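PDB 2BUE: Aac(6')-ib from Escherichia coli, which probably transfers the acetyl group of acetyl-CoA to the 6'-amino group of aminoglycoside antibiotics, conferring resistance to those drugs. Local coordinates for residues Gln94-Leu99 and Gly116-Leu121; Lys151-Pro156 and Ala185-Gln190. The protein carries 2 engineered substitutions. All coordinates share one frame; numbering follows the deposited sequence.

Interaction 1 (Gln94-Leu99 and Gly116-Leu121). With RIO (ribostamycin), chain C.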
loop_
_atom_site.group_PDB
_atom_site.type_symbol
_atom_site.label_atom_id
_atom_site.label_comp_id
_atom_site.label_asym_id
_atom_site.label_seq_id
_atom_site.Cartn_x
_atom_site.Cartn_y
_atom_site.Cartn_z
ATOM N N GLN A 94 2.927 -0.762 2.457
ATOM C CA GLN A 94 3.572 0.440 2.987
ATOM C C GLN A 94 2.522 1.513 3.150
ATOM O O GLN A 94 1.523 1.530 2.404
ATOM C CB GLN A 94 4.711 0.913 2.082
ATOM C CG GLN A 94 4.269 1.182 0.634
ATOM C CD GLN A 94 5.408 1.649 -0.254
ATOM O OE1 GLN A 94 6.559 1.192 -0.129
ATOM N NE2 GLN A 94 5.084 2.527 -1.196
ATOM N N SER A 95 2.716 2.361 4.162
ATOM C CA SER A 95 1.920 3.568 4.300
ATOM C C SER A 95 2.855 4.779 4.219
ATOM O O SER A 95 4.048 4.687 4.556
ATOM C CB SER A 95 1.140 3.587 5.621
ATOM O OG SER A 95 2.014 3.538 6.740
ATOM N N TYR A 96 2.329 5.921 3.799
ATOM C CA TYR A 96 3.169 7.102 3.666
ATOM C C TYR A 96 2.390 8.350 4.041
ATOM O O TYR A 96 1.146 8.383 3.931
ATOM C CB TYR A 96 3.827 7.216 2.255
ATOM C CG TYR A 96 2.809 7.261 1.132
ATOM C CD1 TYR A 96 2.235 8.487 0.752
ATOM C CD2 TYR A 96 2.422 6.088 0.448
ATOM C CE1 TYR A 96 1.270 8.557 -0.258
ATOM C CE2 TYR A 96 1.437 6.167 -0.591
ATOM C CZ TYR A 96 0.880 7.395 -0.920
ATOM O OH TYR A 96 -0.074 7.521 -1.907
ATOM N N VAL A 97 3.121 9.358 4.514
ATOM C CA VAL A 97 2.525 10.673 4.730
ATOM C C VAL A 97 2.512 11.385 3.378
ATOM O O VAL A 97 3.561 11.726 2.832
ATOM C CB VAL A 97 3.334 11.493 5.782
ATOM C CG1 VAL A 97 2.703 12.902 5.950
ATOM C CG2 VAL A 97 3.349 10.732 7.125
ATOM N N ALA A 98 1.319 11.659 2.853
ATOM C CA ALA A 98 1.218 12.224 1.504
ATOM C C ALA A 98 1.919 13.604 1.374
ATOM O O ALA A 98 2.640 13.849 0.419
ATOM C CB ALA A 98 -0.252 12.309 1.081
ATOM N N LEU A 99 1.708 14.485 2.352
ATOM C CA LEU A 99 2.349 15.800 2.364
ATOM C C LEU A 99 3.899 15.697 2.373
ATOM O O LEU A 99 4.594 16.594 1.852
ATOM C CB LEU A 99 1.817 16.589 3.561
ATOM C CG LEU A 99 2.086 18.086 3.649
ATOM C CD1 LEU A 99 1.389 18.779 2.509
ATOM C CD2 LEU A 99 1.567 18.608 4.989
ATOM N N GLY A 116 -1.220 7.549 2.522
ATOM C CA GLY A 116 -1.499 6.690 1.377
ATOM C C GLY A 116 -0.978 5.295 1.648
ATOM O O GLY A 116 -0.148 5.091 2.544
ATOM N N ILE A 117 -1.448 4.339 0.866
ATOM C CA ILE A 117 -1.001 2.955 0.996
ATOM C C ILE A 117 -0.689 2.339 -0.372
ATOM O O ILE A 117 -1.266 2.748 -1.407
ATOM C CB ILE A 117 -2.038 2.088 1.734
ATOM C CG1 ILE A 117 -3.398 2.111 0.999
ATOM C CG2 ILE A 117 -2.221 2.598 3.191
ATOM C CD1 ILE A 117 -4.418 1.055 1.535
ATOM N N ASP A 118 0.188 1.341 -0.335
ATOM C CA ASP A 118 0.487 0.488 -1.513
ATOM C C ASP A 118 0.705 -0.901 -0.950
ATOM O O ASP A 118 1.153 -1.047 0.191
ATOM C CB ASP A 118 1.770 0.940 -2.208
ATOM C CG ASP A 118 1.733 2.398 -2.632
ATOM O OD1 ASP A 118 1.060 2.712 -3.631
ATOM O OD2 ASP A 118 2.388 3.206 -1.954
ATOM N N GLN A 119 0.370 -1.935 -1.713
ATOM C CA GLN A 119 0.566 -3.287 -1.200
ATOM C C GLN A 119 0.569 -4.332 -2.306
ATOM O O GLN A 119 0.167 -4.065 -3.449
ATOM C CB GLN A 119 -0.478 -3.645 -0.116
ATOM C CG GLN A 119 -1.843 -4.010 -0.625
ATOM C CD GLN A 119 -2.558 -2.873 -1.266
ATOM O OE1 GLN A 119 -2.578 -1.749 -0.743
ATOM N NE2 GLN A 119 -3.198 -3.157 -2.404
ATOM N N LEU A 120 1.095 -5.490 -1.948
ATOM C CA LEU A 120 1.180 -6.615 -2.878
ATOM C C LEU A 120 1.060 -7.922 -2.088
ATOM O O LEU A 120 1.477 -8.008 -0.925
ATOM C CB LEU A 120 2.499 -6.572 -3.665
ATOM C CG LEU A 120 3.796 -6.719 -2.843
ATOM C CD1 LEU A 120 4.206 -8.196 -2.725
ATOM C CD2 LEU A 120 4.929 -5.885 -3.442
ATOM N N LEU A 121 0.490 -8.927 -2.747
ATOM C CA LEU A 121 0.469 -10.291 -2.230
ATOM C C LEU A 121 1.611 -11.096 -2.861
ATOM O O LEU A 121 1.784 -11.122 -4.087
ATOM C CB LEU A 121 -0.874 -10.970 -2.558
ATOM C CG LEU A 121 -2.107 -10.450 -1.806
ATOM C CD1 LEU A 121 -3.366 -11.243 -2.256
ATOM C CD2 LEU A 121 -1.870 -10.541 -0.289
HETATM O O1 RIO C . 7.878 1.342 -3.359
HETATM C C1 RIO C . 8.756 1.999 -2.433
HETATM C C2 RIO C . 9.411 3.188 -3.147
HETATM O O2 RIO C . 8.556 3.735 -4.172
HETATM C C3 RIO C . 7.768 4.802 -3.620
HETATM O O3 RIO C . 6.397 4.388 -3.452
HETATM C C4 RIO C . 5.419 5.284 -4.113
HETATM C C5 RIO C . 5.012 6.474 -3.197
HETATM O O4 RIO C . 6.138 7.285 -2.909
HETATM C C6 RIO C . 3.881 7.347 -3.770
HETATM N N1 RIO C . 3.461 8.332 -2.733
HETATM C C7 RIO C . 2.663 6.463 -4.156
HETATM C C8 RIO C . 3.092 5.365 -5.152
HETATM N N2 RIO C . 1.883 4.594 -5.557
HETATM C C9 RIO C . 4.180 4.431 -4.517
HETATM O O5 RIO C . 4.595 3.544 -5.596
HETATM C C10 RIO C . 4.803 2.194 -5.180
HETATM O O6 RIO C . 3.598 1.467 -5.196
HETATM C C11 RIO C . 3.021 1.202 -6.524
HETATM C C12 RIO C . 1.816 0.261 -6.285
HETATM N N3 RIO C . 0.664 1.020 -5.775
HETATM C C13 RIO C . 4.066 0.534 -7.469
HETATM O O7 RIO C . 3.484 0.461 -8.793
HETATM C C14 RIO C . 5.369 1.371 -7.497
HETATM O O8 RIO C . 6.373 0.808 -8.389
HETATM C C15 RIO C . 5.917 1.572 -6.075
HETATM N N4 RIO C . 7.114 2.412 -6.056
HETATM C C16 RIO C . 8.467 5.200 -2.294
HETATM O O9 RIO C . 8.883 6.548 -2.442
HETATM C C17 RIO C . 9.762 4.367 -2.268
HETATM O O10 RIO C . 10.794 5.134 -2.947
HETATM O O HOH W 1 -0.927 5.214 -2.871
#
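The ring of Y96 lies flat over G116, whose CA stands 3.6 Å from the ring centroid in a CH-pi contact. Over the opposite face, offset toward the rim, ribostamycin N1 sits 3.2 Å above the plane, which places the ring between backbone and antibiotic. One ring edge, at CE2, meets D118 OD2 at 3.4 Å, OD2 near the ring plane and the carboxylate nearly parallel to it. Y96 OH reaches a water at 2.6 Å; the same water lies 2.9 Å from I117 O, and the hydroxyl is further bonded to Q153. The Q94 side chain passes obliquely across D118: CG sits between its own backbone N and carbonyl carbon (chi1 57°), the rest of the chain is extended, and NE2 gives OD2 a bond of 2.9 Å. OD2 lies near the amide plane, whereas NE2 comes from above the carboxylate plane (39° out of it); the planes stand 71° apart. NE2 also donates to ribostamycin O3 at 3.2 Å, while OE1 is held by Y92. Strands 88-97 and 114-121 are antiparallel neighbours in the central sheet of the GNAT fold; Q94 with D118 and Y96 with G116 are hydrogen-bonded pairs, and S95 with I117 is the non-hydrogen-bonded pair between them. S95 and I117 face the other side of the sheet, against L143 of helix 131-144. Farther along 114-121, Q119 O and L121 N bind coenzyme A. On the ribostamycin side, D118 OD1 accepts from two amines, N2 and N3, both at 2.8 Å; N3 is the exocyclic 6'-amine, the expected acetyl acceptor.

Interaction 2 (Lys151-Pro156 and Ala185-Gln190). With RIO (ribostamycin), chain C.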
loop_
_atom_site.group_PDB
_atom_site.type_symbol
_atom_site.label_atom_id
_atom_site.label_comp_id
_atom_site.label_asym_id
_atom_site.label_seq_id
_atom_site.Cartn_x
_atom_site.Cartn_y
_atom_site.Cartn_z
ATOM N N LYS A 151 -7.640 10.725 6.607
ATOM C CA LYS A 151 -8.125 10.158 5.343
ATOM C C LYS A 151 -7.031 9.264 4.788
ATOM O O LYS A 151 -5.849 9.581 4.965
ATOM C CB LYS A 151 -8.358 11.313 4.348
ATOM C CG LYS A 151 -8.886 10.847 2.987
ATOM C CD LYS A 151 -9.343 12.060 2.173
ATOM C CE LYS A 151 -8.169 12.852 1.623
ATOM N NZ LYS A 151 -8.611 14.167 0.971
ATOM N N ILE A 152 -7.420 8.138 4.190
ATOM C CA ILE A 152 -6.429 7.296 3.522
ATOM C C ILE A 152 -6.668 7.401 2.033
ATOM O O ILE A 152 -7.811 7.506 1.592
ATOM C CB ILE A 152 -6.475 5.845 4.009
ATOM C CG1 ILE A 152 -6.402 5.812 5.548
ATOM C CG2 ILE A 152 -5.334 5.024 3.395
ATOM C CD1 ILE A 152 -6.774 4.480 6.137
ATOM N N GLN A 153 -5.566 7.431 1.279
ATOM C CA GLN A 153 -5.644 7.485 -0.192
ATOM C C GLN A 153 -4.910 6.307 -0.788
ATOM O O GLN A 153 -4.027 5.688 -0.146
ATOM C CB GLN A 153 -5.052 8.788 -0.745
ATOM C CG GLN A 153 -3.522 8.861 -0.527
ATOM C CD GLN A 153 -2.898 10.129 -1.088
ATOM O OE1 GLN A 153 -3.461 11.230 -0.983
ATOM N NE2 GLN A 153 -1.703 9.986 -1.647
ATOM N N THR A 154 -5.250 5.987 -2.032
ATOM C CA THR A 154 -4.408 5.074 -2.814
ATOM C C THR A 154 -4.530 5.483 -4.290
ATOM O O THR A 154 -5.438 6.237 -4.629
ATOM C CB THR A 154 -4.758 3.599 -2.588
ATOM O OG1 THR A 154 -3.712 2.759 -3.132
ATOM C CG2 THR A 154 -6.114 3.261 -3.183
ATOM N N ASP A 155 -3.618 4.989 -5.118
ATOM C CA ASP A 155 -3.453 5.530 -6.472
ATOM C C ASP A 155 -3.109 4.433 -7.500
ATOM O O ASP A 155 -2.076 4.529 -8.180
ATOM C CB ASP A 155 -2.417 6.663 -6.477
ATOM C CG ASP A 155 -0.980 6.167 -6.201
ATOM O OD1 ASP A 155 -0.828 5.125 -5.518
ATOM O OD2 ASP A 155 -0.030 6.799 -6.715
ATOM N N PRO A 156 -3.980 3.408 -7.622
ATOM C CA PRO A 156 -3.701 2.337 -8.578
ATOM C C PRO A 156 -3.626 2.868 -10.010
ATOM O O PRO A 156 -4.248 3.873 -10.336
ATOM C CB PRO A 156 -4.907 1.396 -8.434
ATOM C CG PRO A 156 -6.042 2.302 -7.877
ATOM C CD PRO A 156 -5.277 3.231 -6.934
ATOM N N ALA A 185 -3.091 8.165 -12.526
ATOM C CA ALA A 185 -3.534 7.191 -11.558
ATOM C C ALA A 185 -4.980 7.464 -11.197
ATOM O O ALA A 185 -5.461 8.596 -11.332
ATOM C CB ALA A 185 -2.657 7.248 -10.282
ATOM N N VAL A 186 -5.663 6.420 -10.747
ATOM C CA VAL A 186 -7.030 6.581 -10.263
ATOM C C VAL A 186 -6.925 6.907 -8.772
ATOM O O VAL A 186 -6.591 6.033 -7.978
ATOM C CB VAL A 186 -7.878 5.334 -10.517
ATOM C CG1 VAL A 186 -9.287 5.504 -9.943
ATOM C CG2 VAL A 186 -7.947 5.063 -12.046
ATOM N N TYR A 187 -7.201 8.164 -8.423
ATOM C CA TYR A 187 -7.114 8.604 -7.031
ATOM C C TYR A 187 -8.334 8.072 -6.272
ATOM O O TYR A 187 -9.487 8.309 -6.659
ATOM C CB TYR A 187 -7.087 10.118 -6.988
ATOM C CG TYR A 187 -6.744 10.628 -5.628
ATOM C CD1 TYR A 187 -5.488 10.348 -5.048
ATOM C CD2 TYR A 187 -7.662 11.387 -4.913
ATOM C CE1 TYR A 187 -5.160 10.843 -3.765
ATOM C CE2 TYR A 187 -7.352 11.874 -3.621
ATOM C CZ TYR A 187 -6.114 11.582 -3.059
ATOM O OH TYR A 187 -5.851 12.042 -1.786
ATOM N N MET A 188 -8.076 7.338 -5.188
ATOM C CA MET A 188 -9.144 6.733 -4.386
ATOM C C MET A 188 -8.950 7.108 -2.925
ATOM O O MET A 188 -7.825 7.159 -2.454
ATOM C CB MET A 188 -9.092 5.208 -4.509
ATOM C CG MET A 188 -9.247 4.735 -5.979
ATOM S SD MET A 188 -9.259 2.949 -6.110
ATOM C CE MET A 188 -10.836 2.512 -5.399
ATOM N N VAL A 189 -10.049 7.318 -2.210
ATOM C CA VAL A 189 -9.947 7.732 -0.804
ATOM C C VAL A 189 -10.972 7.037 0.086
ATOM O O VAL A 189 -12.038 6.578 -0.369
ATOM C CB VAL A 189 -10.051 9.291 -0.631
ATOM C CG1 VAL A 189 -9.035 10.049 -1.479
ATOM C CG2 VAL A 189 -11.479 9.796 -0.858
ATOM N N GLN A 190 -10.644 6.995 1.377
ATOM C CA GLN A 190 -11.551 6.553 2.426
ATOM C C GLN A 190 -11.338 7.511 3.608
ATOM O O GLN A 190 -10.245 7.572 4.153
ATOM C CB GLN A 190 -11.212 5.125 2.836
ATOM C CG GLN A 190 -12.202 4.539 3.799
ATOM C CD GLN A 190 -12.007 3.063 4.076
ATOM O OE1 GLN A 190 -11.202 2.346 3.421
ATOM N NE2 GLN A 190 -12.776 2.574 5.030
HETATM O O1 RIO C . 7.878 1.342 -3.359
HETATM C C1 RIO C . 8.756 1.999 -2.433
HETATM C C2 RIO C . 9.411 3.188 -3.147
HETATM O O2 RIO C . 8.556 3.735 -4.172
HETATM C C3 RIO C . 7.768 4.802 -3.620
HETATM O O3 RIO C . 6.397 4.388 -3.452
HETATM C C4 RIO C . 5.419 5.284 -4.113
HETATM C C5 RIO C . 5.012 6.474 -3.197
HETATM O O4 RIO C . 6.138 7.285 -2.909
HETATM C C6 RIO C . 3.881 7.347 -3.770
HETATM N N1 RIO C . 3.461 8.332 -2.733
HETATM C C7 RIO C . 2.663 6.463 -4.156
HETATM C C8 RIO C . 3.092 5.365 -5.152
HETATM N N2 RIO C . 1.883 4.594 -5.557
HETATM C C9 RIO C . 4.180 4.431 -4.517
HETATM O O5 RIO C . 4.595 3.544 -5.596
HETATM C C10 RIO C . 4.803 2.194 -5.180
HETATM O O6 RIO C . 3.598 1.467 -5.196
HETATM C C11 RIO C . 3.021 1.202 -6.524
HETATM C C12 RIO C . 1.816 0.261 -6.285
HETATM N N3 RIO C . 0.664 1.020 -5.775
HETATM C C13 RIO C . 4.066 0.534 -7.469
HETATM O O7 RIO C . 3.484 0.461 -8.793
HETATM C C14 RIO C . 5.369 1.371 -7.497
HETATM O O8 RIO C . 6.373 0.808 -8.389
HETATM C C15 RIO C . 5.917 1.572 -6.075
HETATM N N4 RIO C . 7.114 2.412 -6.056
HETATM C C16 RIO C . 8.467 5.200 -2.294
HETATM O O9 RIO C . 8.883 6.548 -2.442
HETATM C C17 RIO C . 9.762 4.367 -2.268
HETATM O O10 RIO C . 10.794 5.134 -2.947
HETATM O O HOH W 2 -6.170 14.653 -0.507
#
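An antiparallel ladder within the GNAT sheet joins strand 151-154 to strand 183-191, with I152-Q190 and T154-M188 as hydrogen-bonded pairs and Q153-V189 as the non-hydrogen-bonded pair between them. Past the end of strand 151-154 the pairing goes on: V186 N donates to P156 O at 2.9 Å. P156 rests its CG on M188 SD at 3.7 Å, the two side chains crossing at about a right angle, while T154 CG2 lies alongside M188 CB. On the other side of the sheet Y187 leans back over the partner strand. With its CG trans to the backbone N (chi1 -169°), it brings OH to Q153 OE1 at 2.6 Å, donating from above the amide plane; ring and amide stand 87° apart. A water donates to the same hydroxyl at 2.9 Å and accepts from K151 NZ, whose CD lies 4.0 Å from V189 CB. D155, just beyond the strand, takes ribostamycin N2 on OD1 at 2.8 Å and, weakly, on OD2. Because OE1 accepts from Y187 and NE2 probably donates to Y96 OH, the Q153 amide has both ends engaged, which is consistent with its modelled orientation and ties this ladder to the wall of the antibiotic site.

Overall arrangement
Interactions 1 and 2 are two ladders of one sheet, their centres about 10 Å apart. Their inner strands, 114-121 and 151-154, run parallel as neighbours, and T154 OG1 probably bonds I117 O across that join at 3.0 Å. Interaction 1 is the more central, with all its touching residues buried, and its side-chain chemistry is polar and aimed at ribostamycin. Interaction 2 lies farther out and buries more surface, but K151, V186, Y187 and V189 are partly exposed; it mixes apolar packing with a water-linked hydroxyl. Both reach the antibiotic: D118 from the first and D155 from the second hold the same amine, N2, which probably offsets the closeness of their carboxylates.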